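Local coordinates for acetoin utilization protein (Exiguobacterium sibiricum, PDB 2Q04) that probably transfers an acetyl group from acetyl-CoA as a GNAT-family acetyltransferase, perhaps in acetoin utilization, at residues 134-139 against 173-178. Residues are numbered along the deposited sequence; the frame is centred on the assembly and turned at random. Where two conformers were deposited one is given.
Sequences TEYYWH and PEIASH. With CA (calcium ion), chain G; EDO (1,2-ethanediol), chain J.
CD2 of Y137 lies over one face of the H178 imidazole, offset toward its rim and 4.2 Å from CD2 of H178; the two planes are inclined at 38°. W138 meets the other segment by its six-membered ring: CZ3 has S177 OG at the edge, near the indole plane, and CH2 lies 4.1 Å from E174 O, obliquely. Within its own segment, Y136 CB rests over one indole face, offset toward the rim. The Y136 ring is approached obliquely by CB of E174 and CG1 of I175. In this GNAT-family fold the contact joins the end of strand 130-135, where the chain leaves the sheet in a 3-10 turn, to the short helix 173-176 that precedes the antiparallel neighbour strand 182-187. S177 OG donates to E174 O, 2.8 Å away, and N181 ND2 adds a weak bond to that carbonyl; N181 also accepts from Y137 N, tying the two sides together. H178 ND1 is engaged by A180 N. Setting CG of Y136 anti to its carbonyl carbon (chi1 -52°) brings CE1 to 3.8 Å from I175 CG1. Y136 OH stands 3.8 Å from E174 OE1, ring and carboxylate planes 59° apart. With an alanine here, I175 CG1 would probably lose its aromatic neighbour and a gap would be likely to open beside CB of E174. I175 itself is extended, which carries CD1 to 3.8 Å from CG2 of T134, while W87 touches both side chains. At the strand end, T134 O binds calcium at 2.5 Å, alongside G99 O and three waters; one of these waters also accepts a hydrogen bond from T134 N at 2.8 Å.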
loop_
_atom_site.group_PDB
_atom_site.type_symbol
_atom_site.label_atom_id
_atom_site.label_comp_id
_atom_site.label_asym_id
_atom_site.label_seq_id
_atom_site.Cartn_x
_atom_site.Cartn_y
_atom_site.Cartn_z
ATOM N N THR A 134 3.905 6.069 -0.862
ATOM C CA THR A 134 5.231 6.563 -0.543
ATOM C C THR A 134 6.038 5.468 0.103
ATOM O O THR A 134 5.528 4.738 0.949
ATOM C CB THR A 134 5.156 7.719 0.430
ATOM O OG1 THR A 134 4.377 7.330 1.570
ATOM C CG2 THR A 134 4.522 8.929 -0.226
ATOM N N GLU A 135 7.306 5.351 -0.296
ATOM C CA GLU A 135 8.216 4.329 0.259
ATOM C C GLU A 135 9.530 4.985 0.680
ATOM O O GLU A 135 10.154 5.678 -0.106
ATOM C CB GLU A 135 8.480 3.227 -0.782
ATOM C CG GLU A 135 7.283 2.263 -1.006
ATOM C CD GLU A 135 7.066 1.292 0.167
ATOM O OE1 GLU A 135 8.037 1.027 0.899
ATOM O OE2 GLU A 135 5.919 0.795 0.349
ATOM N N TYR A 136 9.923 4.773 1.939
ATOM C CA TYR A 136 11.126 5.364 2.491
ATOM C C TYR A 136 12.091 4.275 2.954
ATOM O O TYR A 136 11.686 3.328 3.632
ATOM C CB TYR A 136 10.774 6.243 3.675
ATOM C CG TYR A 136 9.708 7.265 3.389
ATOM C CD1 TYR A 136 10.043 8.583 3.083
ATOM C CD2 TYR A 136 8.365 6.930 3.453
ATOM C CE1 TYR A 136 9.059 9.542 2.842
ATOM C CE2 TYR A 136 7.370 7.880 3.202
ATOM C CZ TYR A 136 7.728 9.183 2.904
ATOM O OH TYR A 136 6.760 10.121 2.679
ATOM N N TYR A 137 13.386 4.472 2.686
ATOM C CA TYR A 137 14.411 3.450 2.992
ATOM C C TYR A 137 14.379 3.012 4.477
ATOM O O TYR A 137 14.745 1.874 4.806
ATOM C CB TYR A 137 15.825 3.974 2.646
ATOM C CG TYR A 137 16.493 4.706 3.801
ATOM C CD1 TYR A 137 17.076 3.996 4.858
ATOM C CD2 TYR A 137 16.505 6.095 3.863
ATOM C CE1 TYR A 137 17.651 4.648 5.932
ATOM C CE2 TYR A 137 17.104 6.763 4.936
ATOM C CZ TYR A 137 17.655 6.031 5.975
ATOM O OH TYR A 137 18.230 6.678 7.054
ATOM N N TRP A 138 13.964 3.926 5.364
ATOM C CA TRP A 138 14.041 3.683 6.828
ATOM C C TRP A 138 12.936 2.737 7.402
ATOM O O TRP A 138 12.870 2.525 8.618
ATOM C CB TRP A 138 14.084 5.022 7.612
ATOM C CG TRP A 138 12.981 6.011 7.255
ATOM C CD1 TRP A 138 11.671 5.935 7.609
ATOM C CD2 TRP A 138 13.129 7.248 6.536
ATOM N NE1 TRP A 138 10.981 7.021 7.121
ATOM C CE2 TRP A 138 11.862 7.850 6.473
ATOM C CE3 TRP A 138 14.205 7.885 5.919
ATOM C CZ2 TRP A 138 11.640 9.070 5.816
ATOM C CZ3 TRP A 138 13.984 9.107 5.263
ATOM C CH2 TRP A 138 12.720 9.678 5.222
ATOM N N HIS A 139 12.094 2.189 6.517
ATOM C CA HIS A 139 11.076 1.217 6.913
ATOM C C HIS A 139 11.332 -0.155 6.259
ATOM O O HIS A 139 10.564 -1.094 6.458
ATOM C CB HIS A 139 9.674 1.720 6.531
ATOM C CG HIS A 139 9.283 3.003 7.203
ATOM N ND1 HIS A 139 8.769 4.079 6.513
ATOM C CD2 HIS A 139 9.338 3.383 8.502
ATOM C CE1 HIS A 139 8.516 5.062 7.359
ATOM N NE2 HIS A 139 8.855 4.665 8.571
ATOM N N PRO A 173 10.106 17.214 0.351
ATOM C CA PRO A 173 11.371 17.186 1.077
ATOM C C PRO A 173 11.764 15.792 1.600
ATOM O O PRO A 173 12.894 15.378 1.426
ATOM C CB PRO A 173 11.124 18.143 2.243
ATOM C CG PRO A 173 10.095 19.066 1.752
ATOM C CD PRO A 173 9.208 18.262 0.867
ATOM N N GLU A 174 10.833 15.096 2.239
ATOM C CA GLU A 174 11.137 13.788 2.839
ATOM C C GLU A 174 11.540 12.753 1.778
ATOM O O GLU A 174 12.541 12.046 1.931
ATOM C CB GLU A 174 9.940 13.257 3.652
ATOM C CG GLU A 174 9.801 13.873 5.063
ATOM C CD GLU A 174 8.542 13.381 5.811
ATOM O OE1 GLU A 174 8.030 12.294 5.470
ATOM O OE2 GLU A 174 8.091 14.068 6.746
ATOM N N ILE A 175 10.757 12.653 0.724
ATOM C CA ILE A 175 11.077 11.739 -0.357
ATOM C C ILE A 175 12.357 12.154 -1.075
ATOM O O ILE A 175 13.225 11.323 -1.333
ATOM C CB ILE A 175 9.929 11.647 -1.362
ATOM C CG1 ILE A 175 8.792 10.828 -0.763
ATOM C CG2 ILE A 175 10.410 11.002 -2.669
ATOM C CD1 ILE A 175 7.562 10.854 -1.564
ATOM N N ALA A 176 12.493 13.455 -1.336
ATOM C CA ALA A 176 13.638 13.977 -2.059
ATOM C C ALA A 176 14.943 13.804 -1.283
ATOM O O ALA A 176 16.025 13.846 -1.870
ATOM C CB ALA A 176 13.421 15.440 -2.391
ATOM N N SER A 177 14.841 13.606 0.032
ATOM C CA SER A 177 16.029 13.576 0.908
ATOM C C SER A 177 17.001 12.430 0.571
ATOM O O SER A 177 18.156 12.442 0.994
ATOM C CB SER A 177 15.605 13.437 2.366
ATOM O OG SER A 177 15.250 12.098 2.665
ATOM N N HIS A 178 16.505 11.420 -0.131
ATOM C CA HIS A 178 17.318 10.238 -0.496
ATOM C C HIS A 178 16.760 9.644 -1.804
ATOM O O HIS A 178 15.592 9.311 -1.867
ATOM C CB HIS A 178 17.233 9.163 0.642
ATOM C CG HIS A 178 18.285 8.076 0.552
ATOM N ND1 HIS A 178 18.241 7.067 -0.386
ATOM C CD2 HIS A 178 19.360 7.810 1.336
ATOM C CE1 HIS A 178 19.269 6.256 -0.206
ATOM N NE2 HIS A 178 19.959 6.683 0.833
HETATM CA CA CA G . 3.900 3.940 2.591
HETATM C C1 EDO J . 8.694 -2.603 2.903
HETATM O O1 EDO J . 8.597 -2.073 1.561
HETATM C C2 EDO J . 7.586 -2.043 3.773
HETATM O O2 EDO J . 7.937 -2.186 5.148
HETATM O O HOH W 1 2.117 5.295 1.175
HETATM O O HOH W 2 3.786 2.415 0.696
HETATM O O HOH W 3 4.329 5.391 4.855
#